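Local coordinates for protein methylmalonate-semialdehyde dehydrogenase (Oceanimonas doudoroffii, PDB 4ZZ7) that catalyses the NAD-dependent, acylating oxidation of methylmalonate semialdehyde, as a member of the aldehyde dehydrogenase family, at residues V45-Q53 / A213-K221; S341-V351 / T370-S381. All blocks are in the same frame, centred on the assembly; numbering follows the deposited sequence.

Contact 1. Residues V45-Q53 / A213-K221; sequences VEQAISAAQ and ALLHDDRVK
Two torsions set Ile49 against Arg219: CG2 of Ile49 lies anti to its backbone N, while the arginine chain bends at chi3 (-70°) and turns its guanidinium over that methyl. Ile49 CG2 sits over one face of the group, off-centre toward its rim, 3.5 Å from NE of Arg219. Arginine suits the place because its flat face accepts a hydrocarbon while its edges still bond. Along one edge, Arg219 NE and NH2 grip the carboxylate of Asp217 side-on in a salt bridge, NE to OD1 at 3.0 Å and NH2 to OD2 at 2.8 Å, both oxygens near the guanidinium plane. OD1 also takes the backbone N of Arg219 on its anti lone pair, an Asx turn just after helix 208-216 ends. That helix is the crossover leading into strand 220-226 of the Rossmann-like, NAD-binding sheet, and helix 42-61 packs against its C-terminal end and the following turn. Arg219 NH1 carries the bond between the segments, to OG of Ser50 at 2.7 Å, somewhat out of the guanidinium plane. The same hydroxyl donates to the carbonyl O of Glu46 one turn back, which fixes its rotation. Ile49 CD1 lies against the Asp217 carboxylate, 3.6 Å from OD2, with Leu214 CD2 and Val220 CG2 just beyond; CG1 of Val45 meets CB of Ala213 and CD2 of Leu214, each at 3.7 Å, and the small alanine lets the two helices approach closely. Leu214 also touches Lys175, an NAD-binding residue. Three waters bridge the segments at their polar edge, one joining Glu46 OE1 to Asp217 OD2.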
ATOM      1  N   VAL A  45      25.618  17.258  25.592  1.00 31.03           N
ATOM      2  CA  VAL A  45      24.623  16.430  24.911  1.00 30.55           C
ATOM      3  C   VAL A  45      23.228  16.801  25.437  1.00 31.10           C
ATOM      4  O   VAL A  45      22.318  17.037  24.651  1.00 32.08           O
ATOM      5  CB  VAL A  45      24.891  14.910  25.095  1.00 29.86           C
ATOM      6  CG1 VAL A  45      23.775  14.082  24.491  1.00 29.74           C
ATOM      7  CG2 VAL A  45      26.203  14.498  24.450  1.00 29.50           C
ATOM      8  N   GLU A  46      23.080  16.879  26.758  1.00 31.68           N
ATOM      9  CA  GLU A  46      21.794  17.188  27.388  1.00 32.49           C
ATOM     10  C   GLU A  46      21.236  18.538  26.950  1.00 32.74           C
ATOM     11  O   GLU A  46      20.036  18.676  26.826  1.00 33.71           O
ATOM     12  CB  GLU A  46      21.898  17.116  28.916  1.00 33.40           C
ATOM     13  CG  GLU A  46      21.921  15.695  29.486  1.00 33.92           C
ATOM     14  CD  GLU A  46      22.300  15.633  30.971  1.00 35.14           C
ATOM     15  OE1 GLU A  46      22.459  14.527  31.519  1.00 33.40           O
ATOM     16  OE2 GLU A  46      22.444  16.689  31.620  1.00 37.56           O
ATOM     17  N   GLN A  47      22.096  19.527  26.719  1.00 34.18           N
ATOM     18  CA  GLN A  47      21.660  20.789  26.093  1.00 34.62           C
ATOM     19  C   GLN A  47      21.036  20.535  24.714  1.00 32.31           C
ATOM     20  O   GLN A  47      19.998  21.114  24.400  1.00 31.65           O
ATOM     21  CB  GLN A  47      22.821  21.799  25.954  1.00 37.18           C
ATOM     22  CG  GLN A  47      23.382  22.342  27.262  1.00 39.05           C
ATOM     23  CD  GLN A  47      24.586  23.271  27.078  1.00 38.70           C
ATOM     24  OE1 GLN A  47      24.885  23.740  25.976  1.00 35.29           O
ATOM     25  NE2 GLN A  47      25.275  23.541  28.175  1.00 39.81           N
ATOM     26  N   ALA A  48      21.680  19.688  23.900  1.00 30.25           N
ATOM     27  CA  ALA A  48      21.188  19.360  22.546  1.00 28.87           C
ATOM     28  C   ALA A  48      19.819  18.656  22.595  1.00 26.69           C
ATOM     29  O   ALA A  48      18.883  19.037  21.903  1.00 26.14           O
ATOM     30  CB  ALA A  48      22.209  18.518  21.785  1.00 28.70           C
ATOM     31  N   ILE A  49      19.714  17.651  23.449  1.00 24.02           N
ATOM     32  CA  ILE A  49      18.452  16.981  23.718  1.00 22.24           C
ATOM     33  C   ILE A  49      17.368  17.962  24.199  1.00 21.95           C
ATOM     34  O   ILE A  49      16.204  17.824  23.809  1.00 23.07           O
ATOM     35  CB  ILE A  49      18.627  15.862  24.768  1.00 21.47           C
ATOM     36  CG1 ILE A  49      19.570  14.763  24.254  1.00 20.95           C
ATOM     37  CG2 ILE A  49      17.294  15.229  25.116  1.00 21.41           C
ATOM     38  CD1 ILE A  49      20.170  13.908  25.355  1.00 20.18           C
ATOM     39  N   SER A  50      17.735  18.934  25.044  1.00 21.33           N
ATOM     40  CA  SER A  50      16.788  19.976  25.527  1.00 20.01           C
ATOM     41  C   SER A  50      16.340  20.933  24.428  1.00 20.67           C
ATOM     42  O   SER A  50      15.178  21.347  24.408  1.00 21.14           O
ATOM     43  CB  SER A  50      17.390  20.790  26.644  1.00 19.13           C
ATOM     44  OG  SER A  50      17.594  19.976  27.764  1.00 18.65           O
ATOM     45  N   ALA A  51      17.260  21.279  23.526  1.00 20.48           N
ATOM     46  CA  ALA A  51      16.929  22.038  22.318  1.00 20.46           C
ATOM     47  C   ALA A  51      15.969  21.276  21.425  1.00 21.26           C
ATOM     48  O   ALA A  51      15.019  21.865  20.885  1.00 22.64           O
ATOM     49  CB  ALA A  51      18.186  22.355  21.537  1.00 20.75           C
ATOM     50  N   ALA A  52      16.236  19.976  21.260  1.00 20.86           N
ATOM     51  CA  ALA A  52      15.390  19.089  20.475  1.00 20.38           C
ATOM     52  C   ALA A  52      13.995  19.044  21.088  1.00 20.29           C
ATOM     53  O   ALA A  52      13.019  19.406  20.445  1.00 19.39           O
ATOM     54  CB  ALA A  52      15.994  17.691  20.404  1.00 19.93           C
ATOM     55  N   GLN A  53      13.926  18.641  22.348  1.00 20.32           N
ATOM     56  CA  GLN A  53      12.657  18.530  23.049  1.00 21.01           C
ATOM     57  C   GLN A  53      11.871  19.830  23.045  1.00 21.82           C
ATOM     58  O   GLN A  53      10.665  19.823  22.913  1.00 20.77           O
ATOM     59  CB  GLN A  53      12.891  18.091  24.491  1.00 21.45           C
ATOM     60  CG  GLN A  53      11.629  17.716  25.262  1.00 21.78           C
ATOM     61  CD  GLN A  53      10.906  16.487  24.701  1.00 22.61           C
ATOM     62  OE1 GLN A  53      11.499  15.428  24.507  1.00 24.51           O
ATOM     63  NE2 GLN A  53       9.616  16.622  24.447  1.00 23.23           N
ATOM     64  N   ALA A 213      25.271   9.198  26.822  1.00 23.67           N
ATOM     65  CA  ALA A 213      24.338  10.250  27.266  1.00 24.00           C
ATOM     66  C   ALA A 213      23.020  10.114  26.534  1.00 24.30           C
ATOM     67  O   ALA A 213      21.958  10.109  27.154  1.00 24.83           O
ATOM     68  CB  ALA A 213      24.906  11.644  27.053  1.00 23.95           C
ATOM     69  N   LEU A 214      23.097   9.988  25.213  1.00 23.63           N
ATOM     70  CA  LEU A 214      21.909   9.760  24.386  1.00 23.23           C
ATOM     71  C   LEU A 214      21.088   8.504  24.838  1.00 23.82           C
ATOM     72  O   LEU A 214      19.850   8.576  25.071  1.00 23.51           O
ATOM     73  CB  LEU A 214      22.314   9.616  22.915  1.00 22.29           C
ATOM     74  CG  LEU A 214      22.972  10.831  22.263  1.00 21.75           C
ATOM     75  CD1 LEU A 214      23.622  10.431  20.947  1.00 21.37           C
ATOM     76  CD2 LEU A 214      21.966  11.950  22.055  1.00 21.59           C
ATOM     77  N   LEU A 215      21.786   7.378  24.991  1.00 22.22           N
ATOM     78  CA  LEU A 215      21.149   6.117  25.366  1.00 21.43           C
ATOM     79  C   LEU A 215      20.413   6.169  26.725  1.00 21.71           C
ATOM     80  O   LEU A 215      19.368   5.536  26.919  1.00 18.95           O
ATOM     81  CB  LEU A 215      22.186   4.998  25.371  1.00 20.79           C
ATOM     82  CG  LEU A 215      22.837   4.709  24.019  1.00 20.63           C
ATOM     83  CD1 LEU A 215      23.998   3.745  24.167  1.00 20.94           C
ATOM     84  CD2 LEU A 215      21.842   4.166  23.026  1.00 20.41           C
ATOM     85  N   HIS A 216      20.957   6.945  27.657  1.00 23.31           N
ATOM     86  CA  HIS A 216      20.453   6.961  29.031  1.00 23.22           C
ATOM     87  C   HIS A 216      19.487   8.105  29.342  1.00 23.69           C
ATOM     88  O   HIS A 216      18.768   8.037  30.328  1.00 25.52           O
ATOM     89  CB  HIS A 216      21.638   6.933  29.987  1.00 22.70           C
ATOM     90  CG  HIS A 216      22.365   5.623  29.995  1.00 22.45           C
ATOM     91  ND1 HIS A 216      23.277   5.267  29.029  1.00 22.11           N
ATOM     92  CD2 HIS A 216      22.299   4.575  30.850  1.00 23.11           C
ATOM     93  CE1 HIS A 216      23.755   4.064  29.298  1.00 22.63           C
ATOM     94  NE2 HIS A 216      23.171   3.617  30.394  1.00 22.32           N
ATOM     95  N   ASP A 217      19.449   9.140  28.502  1.00 23.86           N
ATOM     96  CA  ASP A 217      18.461  10.222  28.652  1.00 22.83           C
ATOM     97  C   ASP A 217      17.054   9.761  28.247  1.00 24.49           C
ATOM     98  O   ASP A 217      16.822   9.336  27.136  1.00 24.86           O
ATOM     99  CB  ASP A 217      18.857  11.430  27.817  1.00 21.06           C
ATOM    100  CG  ASP A 217      18.072  12.674  28.176  1.00 19.94           C
ATOM    101  OD1 ASP A 217      16.831  12.711  27.974  1.00 19.00           O
ATOM    102  OD2 ASP A 217      18.711  13.634  28.640  1.00 18.55           O
ATOM    103  N   ASP A 218      16.108   9.902  29.155  1.00 27.67           N
ATOM    104  CA  ASP A 218      14.752   9.399  28.955  1.00 29.75           C
ATOM    105  C   ASP A 218      13.979  10.109  27.850  1.00 27.72           C
ATOM    106  O   ASP A 218      13.025   9.532  27.308  1.00 26.98           O
ATOM    107  CB  ASP A 218      13.959   9.447  30.273  1.00 32.86           C
ATOM    108  CG  ASP A 218      14.525   8.496  31.328  1.00 37.48           C
ATOM    109  OD1 ASP A 218      15.580   7.850  31.067  1.00 42.17           O
ATOM    110  OD2 ASP A 218      13.925   8.401  32.426  1.00 40.56           O
ATOM    111  N   ARG A 219      14.385  11.332  27.504  1.00 25.25           N
ATOM    112  CA  ARG A 219      13.738  12.065  26.391  1.00 23.40           C
ATOM    113  C   ARG A 219      14.036  11.487  24.980  1.00 21.78           C
ATOM    114  O   ARG A 219      13.311  11.779  24.034  1.00 20.91           O
ATOM    115  CB  ARG A 219      14.108  13.551  26.429  1.00 22.51           C
ATOM    116  CG  ARG A 219      13.655  14.260  27.673  1.00 22.23           C
ATOM    117  CD  ARG A 219      14.329  15.603  27.863  1.00 21.76           C
ATOM    118  NE  ARG A 219      15.736  15.479  28.195  1.00 21.42           N
ATOM    119  CZ  ARG A 219      16.549  16.514  28.385  1.00 22.41           C
ATOM    120  NH1 ARG A 219      16.096  17.760  28.289  1.00 22.04           N
ATOM    121  NH2 ARG A 219      17.836  16.313  28.665  1.00 24.15           N
ATOM    122  N   VAL A 220      15.111  10.712  24.848  1.00 20.51           N
ATOM    123  CA  VAL A 220      15.481  10.106  23.589  1.00 20.24           C
ATOM    124  C   VAL A 220      14.625   8.875  23.461  1.00 19.84           C
ATOM    125  O   VAL A 220      14.789   7.928  24.216  1.00 20.56           O
ATOM    126  CB  VAL A 220      16.977   9.696  23.534  1.00 20.68           C
ATOM    127  CG1 VAL A 220      17.312   9.039  22.208  1.00 20.46           C
ATOM    128  CG2 VAL A 220      17.886  10.900  23.728  1.00 21.15           C
ATOM    129  N   LYS A 221      13.750   8.888  22.470  1.00 19.65           N
ATOM    130  CA  LYS A 221      12.774   7.853  22.257  1.00 19.51           C
ATOM    131  C   LYS A 221      13.139   6.819  21.192  1.00 18.71           C
ATOM    132  O   LYS A 221      12.447   5.814  21.087  1.00 19.09           O
ATOM    133  CB  LYS A 221      11.446   8.502  21.881  1.00 21.43           C
ATOM    134  CG  LYS A 221      10.509   8.695  23.060  1.00 23.42           C
ATOM    135  CD  LYS A 221      10.840   9.918  23.876  1.00 25.13           C
ATOM    136  CE  LYS A 221      10.586   9.682  25.368  1.00 27.70           C
ATOM    137  NZ  LYS A 221       9.162   9.461  25.744  1.00 29.57           N
TER
HETATM  138  O   HOH W   1      20.629  12.355  30.814  1.00 12.71           O
HETATM  139  O   HOH W   2      18.913  18.367  30.147  1.00 12.57           O
HETATM  140  O   HOH W   3      11.424  13.029  22.978  1.00  6.42           O

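Contact 2. Residues S341-V351 / T370-S381; sequences SAEQQGATIVV and TLIDHVTPEMTS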
ATOM      1  N   SER A 341      48.649 -12.262   8.211  1.00 36.17           N
ATOM      2  CA  SER A 341      47.888 -13.385   8.774  1.00 36.76           C
ATOM      3  C   SER A 341      47.425 -14.351   7.706  1.00 36.88           C
ATOM      4  O   SER A 341      47.464 -15.561   7.915  1.00 36.54           O
ATOM      5  CB  SER A 341      46.661 -12.883   9.551  1.00 38.32           C
ATOM      6  OG  SER A 341      45.705 -13.914   9.786  1.00 39.04           O
ATOM      7  N   ALA A 342      46.983 -13.821   6.569  1.00 37.81           N
ATOM      8  CA  ALA A 342      46.529 -14.676   5.472  1.00 40.69           C
ATOM      9  C   ALA A 342      47.700 -15.413   4.829  1.00 43.08           C
ATOM     10  O   ALA A 342      47.599 -16.601   4.498  1.00 38.58           O
ATOM     11  CB  ALA A 342      45.780 -13.869   4.434  1.00 40.91           C
ATOM     12  N   GLU A 343      48.817 -14.704   4.667  1.00 46.94           N
ATOM     13  CA  GLU A 343      50.043 -15.317   4.136  1.00 48.33           C
ATOM     14  C   GLU A 343      50.630 -16.374   5.072  1.00 48.02           C
ATOM     15  O   GLU A 343      51.014 -17.458   4.631  1.00 40.99           O
ATOM     16  CB  GLU A 343      51.092 -14.250   3.876  1.00 47.16           C
ATOM     17  CG  GLU A 343      52.267 -14.779   3.086  1.00 45.73           C
ATOM     18  CD  GLU A 343      53.180 -13.681   2.623  1.00 43.76           C
ATOM     19  OE1 GLU A 343      53.500 -13.676   1.415  1.00 41.95           O
ATOM     20  OE2 GLU A 343      53.556 -12.834   3.468  1.00 41.28           O
ATOM     21  N   GLN A 344      50.698 -16.022   6.353  1.00 51.74           N
ATOM     22  CA  GLN A 344      51.117 -16.939   7.394  1.00 56.86           C
ATOM     23  C   GLN A 344      50.284 -18.221   7.415  1.00 54.57           C
ATOM     24  O   GLN A 344      50.866 -19.294   7.509  1.00 57.99           O
ATOM     25  CB  GLN A 344      51.064 -16.268   8.766  1.00 64.67           C
ATOM     26  CG  GLN A 344      51.788 -17.056   9.856  1.00 76.01           C
ATOM     27  CD  GLN A 344      51.430 -16.603  11.267  1.00 85.68           C
ATOM     28  OE1 GLN A 344      50.769 -15.574  11.458  1.00 89.16           O
ATOM     29  NE2 GLN A 344      51.866 -17.374  12.268  1.00 87.63           N
ATOM     30  N   GLN A 345      48.950 -18.125   7.312  1.00 49.60           N
ATOM     31  CA  GLN A 345      48.067 -19.332   7.369  1.00 45.36           C
ATOM     32  C   GLN A 345      47.965 -20.152   6.063  1.00 40.89           C
ATOM     33  O   GLN A 345      47.153 -21.057   5.970  1.00 38.38           O
ATOM     34  CB  GLN A 345      46.664 -18.966   7.885  1.00 46.36           C
ATOM     35  CG  GLN A 345      46.651 -18.504   9.341  1.00 48.80           C
ATOM     36  CD  GLN A 345      45.284 -18.027   9.826  1.00 50.19           C
ATOM     37  OE1 GLN A 345      44.585 -17.270   9.141  1.00 58.74           O
ATOM     38  NE2 GLN A 345      44.908 -18.443  11.021  1.00 48.88           N
ATOM     39  N   GLY A 346      48.783 -19.828   5.064  1.00 40.13           N
ATOM     40  CA  GLY A 346      48.912 -20.634   3.840  1.00 40.11           C
ATOM     41  C   GLY A 346      48.383 -20.021   2.545  1.00 40.28           C
ATOM     42  O   GLY A 346      48.477 -20.646   1.494  1.00 37.17           O
ATOM     43  N   ALA A 347      47.839 -18.803   2.611  1.00 42.52           N
ATOM     44  CA  ALA A 347      47.167 -18.175   1.454  1.00 41.93           C
ATOM     45  C   ALA A 347      48.170 -17.549   0.509  1.00 40.65           C
ATOM     46  O   ALA A 347      49.199 -17.059   0.949  1.00 42.92           O
ATOM     47  CB  ALA A 347      46.158 -17.124   1.904  1.00 41.02           C
ATOM     48  N   THR A 348      47.847 -17.564  -0.782  1.00 40.23           N
ATOM     49  CA  THR A 348      48.685 -16.988  -1.845  1.00 40.69           C
ATOM     50  C   THR A 348      48.444 -15.463  -1.981  1.00 42.29           C
ATOM     51  O   THR A 348      47.318 -15.016  -2.249  1.00 41.72           O
ATOM     52  CB  THR A 348      48.393 -17.662  -3.221  1.00 41.06           C
ATOM     53  OG1 THR A 348      48.343 -19.092  -3.093  1.00 40.95           O
ATOM     54  CG2 THR A 348      49.443 -17.276  -4.266  1.00 40.06           C
ATOM     55  N   ILE A 349      49.495 -14.665  -1.793  1.00 42.61           N
ATOM     56  CA  ILE A 349      49.387 -13.210  -1.934  1.00 41.38           C
ATOM     57  C   ILE A 349      49.694 -12.841  -3.383  1.00 40.03           C
ATOM     58  O   ILE A 349      50.762 -12.331  -3.703  1.00 38.92           O
ATOM     59  CB  ILE A 349      50.308 -12.450  -0.950  1.00 43.41           C
ATOM     60  CG1 ILE A 349      50.000 -12.827   0.510  1.00 44.53           C
ATOM     61  CG2 ILE A 349      50.182 -10.934  -1.124  1.00 44.84           C
ATOM     62  CD1 ILE A 349      48.580 -12.544   0.978  1.00 43.96           C
ATOM     63  N   VAL A 350      48.708 -13.072  -4.247  1.00 39.74           N
ATOM     64  CA  VAL A 350      48.838 -12.862  -5.702  1.00 37.30           C
ATOM     65  C   VAL A 350      49.228 -11.441  -6.080  1.00 35.39           C
ATOM     66  O   VAL A 350      50.063 -11.265  -6.948  1.00 35.99           O
ATOM     67  CB  VAL A 350      47.533 -13.198  -6.462  1.00 36.26           C
ATOM     68  CG1 VAL A 350      47.690 -12.949  -7.961  1.00 36.54           C
ATOM     69  CG2 VAL A 350      47.121 -14.641  -6.234  1.00 35.63           C
ATOM     70  N   VAL A 351      48.591 -10.445  -5.472  1.00 33.65           N
ATOM     71  CA  VAL A 351      48.963  -9.037  -5.677  1.00 33.93           C
ATOM     72  C   VAL A 351      49.185  -8.390  -4.318  1.00 34.95           C
ATOM     73  O   VAL A 351      48.275  -8.384  -3.493  1.00 37.93           O
ATOM     74  CB  VAL A 351      47.884  -8.247  -6.452  1.00 33.19           C
ATOM     75  CG1 VAL A 351      48.384  -6.850  -6.798  1.00 33.59           C
ATOM     76  CG2 VAL A 351      47.499  -8.964  -7.736  1.00 33.45           C
ATOM     77  N   THR A 370      45.085  -5.267  -2.916  1.00 31.64           N
ATOM     78  CA  THR A 370      45.704  -6.582  -2.789  1.00 31.52           C
ATOM     79  C   THR A 370      44.731  -7.698  -3.167  1.00 29.82           C
ATOM     80  O   THR A 370      43.537  -7.579  -2.931  1.00 27.86           O
ATOM     81  CB  THR A 370      46.261  -6.825  -1.359  1.00 32.04           C
ATOM     82  OG1 THR A 370      45.301  -7.518  -0.565  1.00 35.92           O
ATOM     83  CG2 THR A 370      46.623  -5.544  -0.680  1.00 30.72           C
ATOM     84  N   LEU A 371      45.268  -8.779  -3.734  1.00 30.16           N
ATOM     85  CA  LEU A 371      44.503  -9.979  -4.080  1.00 30.18           C
ATOM     86  C   LEU A 371      45.095 -11.143  -3.315  1.00 31.95           C
ATOM     87  O   LEU A 371      46.303 -11.353  -3.387  1.00 35.71           O
ATOM     88  CB  LEU A 371      44.613 -10.262  -5.564  1.00 29.58           C
ATOM     89  CG  LEU A 371      43.406 -10.920  -6.221  1.00 30.36           C
ATOM     90  CD1 LEU A 371      43.714 -11.256  -7.667  1.00 29.78           C
ATOM     91  CD2 LEU A 371      42.997 -12.187  -5.505  1.00 32.41           C
ATOM     92  N   ILE A 372      44.266 -11.877  -2.569  1.00 31.72           N
ATOM     93  CA  ILE A 372      44.694 -13.102  -1.861  1.00 31.07           C
ATOM     94  C   ILE A 372      43.985 -14.284  -2.525  1.00 31.82           C
ATOM     95  O   ILE A 372      42.817 -14.174  -2.856  1.00 32.33           O
ATOM     96  CB  ILE A 372      44.371 -13.043  -0.362  1.00 28.99           C
ATOM     97  CG1 ILE A 372      44.971 -11.776   0.245  1.00 29.07           C
ATOM     98  CG2 ILE A 372      44.960 -14.250   0.330  1.00 29.56           C
ATOM     99  CD1 ILE A 372      44.645 -11.543   1.707  1.00 28.52           C
ATOM    100  N   ASP A 373      44.683 -15.394  -2.750  1.00 31.57           N
ATOM    101  CA  ASP A 373      44.089 -16.565  -3.427  1.00 31.24           C
ATOM    102  C   ASP A 373      44.256 -17.774  -2.505  1.00 32.87           C
ATOM    103  O   ASP A 373      45.067 -17.748  -1.571  1.00 33.03           O
ATOM    104  CB  ASP A 373      44.734 -16.767  -4.821  1.00 30.44           C
ATOM    105  CG  ASP A 373      43.982 -17.792  -5.738  1.00 29.48           C
ATOM    106  OD1 ASP A 373      42.832 -18.203  -5.476  1.00 27.57           O
ATOM    107  OD2 ASP A 373      44.574 -18.202  -6.757  1.00 27.96           O
ATOM    108  N   HIS A 374      43.436 -18.801  -2.733  1.00 35.39           N
ATOM    109  CA  HIS A 374      43.445 -20.055  -1.938  1.00 36.84           C
ATOM    110  C   HIS A 374      43.204 -19.805  -0.449  1.00 37.26           C
ATOM    111  O   HIS A 374      43.941 -20.311   0.407  1.00 37.84           O
ATOM    112  CB  HIS A 374      44.753 -20.838  -2.144  1.00 37.00           C
ATOM    113  CG  HIS A 374      45.073 -21.088  -3.581  1.00 37.83           C
ATOM    114  ND1 HIS A 374      46.113 -20.458  -4.232  1.00 38.91           N
ATOM    115  CD2 HIS A 374      44.467 -21.871  -4.505  1.00 37.84           C
ATOM    116  CE1 HIS A 374      46.144 -20.854  -5.494  1.00 38.79           C
ATOM    117  NE2 HIS A 374      45.151 -21.706  -5.686  1.00 38.77           N
ATOM    118  N   VAL A 375      42.168 -19.021  -0.151  1.00 37.75           N
ATOM    119  CA  VAL A 375      41.824 -18.720   1.236  1.00 37.46           C
ATOM    120  C   VAL A 375      40.828 -19.775   1.660  1.00 35.79           C
ATOM    121  O   VAL A 375      40.105 -20.326   0.814  1.00 34.31           O
ATOM    122  CB  VAL A 375      41.281 -17.278   1.468  1.00 36.89           C
ATOM    123  CG1 VAL A 375      42.026 -16.255   0.628  1.00 34.97           C
ATOM    124  CG2 VAL A 375      39.803 -17.183   1.187  1.00 38.63           C
ATOM    125  N   THR A 376      40.796 -20.049   2.960  1.00 35.16           N
ATOM    126  CA  THR A 376      39.948 -21.118   3.496  1.00 36.11           C
ATOM    127  C   THR A 376      39.083 -20.618   4.656  1.00 35.78           C
ATOM    128  O   THR A 376      39.441 -19.623   5.295  1.00 35.59           O
ATOM    129  CB  THR A 376      40.781 -22.355   3.939  1.00 35.85           C
ATOM    130  OG1 THR A 376      41.748 -21.986   4.937  1.00 34.54           O
ATOM    131  CG2 THR A 376      41.479 -23.015   2.728  1.00 34.59           C
ATOM    132  N   PRO A 377      37.958 -21.316   4.949  1.00 35.60           N
ATOM    133  CA  PRO A 377      37.074 -20.871   6.026  1.00 35.83           C
ATOM    134  C   PRO A 377      37.721 -20.838   7.395  1.00 36.58           C
ATOM    135  O   PRO A 377      37.186 -20.189   8.289  1.00 37.46           O
ATOM    136  CB  PRO A 377      35.939 -21.896   6.012  1.00 36.11           C
ATOM    137  CG  PRO A 377      35.960 -22.480   4.649  1.00 36.92           C
ATOM    138  CD  PRO A 377      37.407 -22.497   4.260  1.00 37.17           C
ATOM    139  N   GLU A 378      38.864 -21.503   7.545  1.00 37.48           N
ATOM    140  CA  GLU A 378      39.545 -21.612   8.843  1.00 40.73           C
ATOM    141  C   GLU A 378      40.476 -20.429   9.157  1.00 39.72           C
ATOM    142  O   GLU A 378      40.940 -20.306  10.292  1.00 38.11           O
ATOM    143  CB  GLU A 378      40.278 -22.964   9.023  1.00 43.90           C
ATOM    144  CG  GLU A 378      40.703 -23.725   7.765  1.00 48.07           C
ATOM    145  CD  GLU A 378      39.545 -24.469   7.059  1.00 52.30           C
ATOM    146  OE1 GLU A 378      39.703 -24.817   5.868  1.00 53.52           O
ATOM    147  OE2 GLU A 378      38.467 -24.710   7.668  1.00 50.50           O
ATOM    148  N   MET A 379      40.716 -19.556   8.170  1.00 38.72           N
ATOM    149  CA  MET A 379      41.654 -18.427   8.310  1.00 35.43           C
ATOM    150  C   MET A 379      40.989 -17.247   9.010  1.00 34.30           C
ATOM    151  O   MET A 379      39.829 -16.969   8.796  1.00 32.55           O
ATOM    152  CB  MET A 379      42.177 -17.978   6.942  1.00 33.95           C
ATOM    153  CG  MET A 379      42.779 -19.079   6.077  1.00 33.33           C
ATOM    154  SD  MET A 379      43.403 -18.468   4.492  1.00 33.21           S
ATOM    155  CE  MET A 379      44.253 -19.881   3.796  1.00 32.31           C
ATOM    156  N   THR A 380      41.744 -16.549   9.844  1.00 36.25           N
ATOM    157  CA  THR A 380      41.211 -15.451  10.649  1.00 37.39           C
ATOM    158  C   THR A 380      40.888 -14.265   9.775  1.00 40.50           C
ATOM    159  O   THR A 380      39.936 -13.529  10.021  1.00 43.65           O
ATOM    160  CB  THR A 380      42.229 -14.985  11.702  1.00 36.96           C
ATOM    161  OG1 THR A 380      42.743 -16.119  12.380  1.00 36.06           O
ATOM    162  CG2 THR A 380      41.590 -14.072  12.737  1.00 38.28           C
ATOM    163  N   SER A 381      41.715 -14.064   8.764  1.00 43.38           N
ATOM    164  CA  SER A 381      41.497 -13.001   7.793  1.00 41.94           C
ATOM    165  C   SER A 381      40.204 -13.197   6.957  1.00 38.76           C
ATOM    166  O   SER A 381      39.643 -12.218   6.448  1.00 40.31           O
ATOM    167  CB  SER A 381      42.739 -12.871   6.901  1.00 41.64           C
ATOM    168  OG  SER A 381      43.313 -14.140   6.626  1.00 41.14           O
TER
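Ala342, in the last turn of helix 329-344, rests its methyl on Ile372 CD1 at 3.8 Å and against Ser381. At Gln345, where the helix ends, the extended side chain brings OE1 to the backbone N of Thr380 (3.0 Å), in the amide plane and on a lone pair; Met379 holds the N-cap position of the helix starting there. Gly346, at positive phi, completes the Schellman motif that turns the chain toward the strand; a side chain there would press on the preceding carbonyl O. Ala347 CB meets Ile372 CG2 at 3.5 Å and touches the Met379 methyl. Thr348 pairs with Asp373 as an antiparallel hydrogen-bonded pair, and its OG1 reaches His374 ND1 (2.9 Å) at the ring edge. Ile349 CD1 lies alongside Ile372 CG1. With an alanine at Ile372, the methyls of Ala342, Ala347 and Ile349 would probably lose their common apolar partner, opening a gap between helix and strand. Val350 and Val351 both face Leu371, a classic beta bulge, and Val350 CG2 touches CB of Asp373, whose carboxylate is bridged to Arg395. Ala342, Ala347 and Ile372 are buried together, while Gln345 gives the helix-starting N-H of Thr380 the acceptor no preceding turn can supply.

In the fold
Both segments of contact 1 come earlier in the chain than either segment of contact 2, and the two contacts lie on opposite sides of the chain's centre, with about 46 Å between their centres and about 27 Å between their nearest atoms. They share no helix or strand. Contact 1 fastens helix 42-61 to the crossover entering strand 220-226 of the six-stranded sheet that belongs to the NAD-binding domain. Contact 2 lies in the other large sheet, where strand 348-351 pairs with strand 370-373, itself parallel to strand 390-396; this half, as in other aldehyde dehydrogenases, is the catalytic domain. Each contact thus ties together parts of a single domain, and neither joins the NAD-binding domain to the catalytic domain.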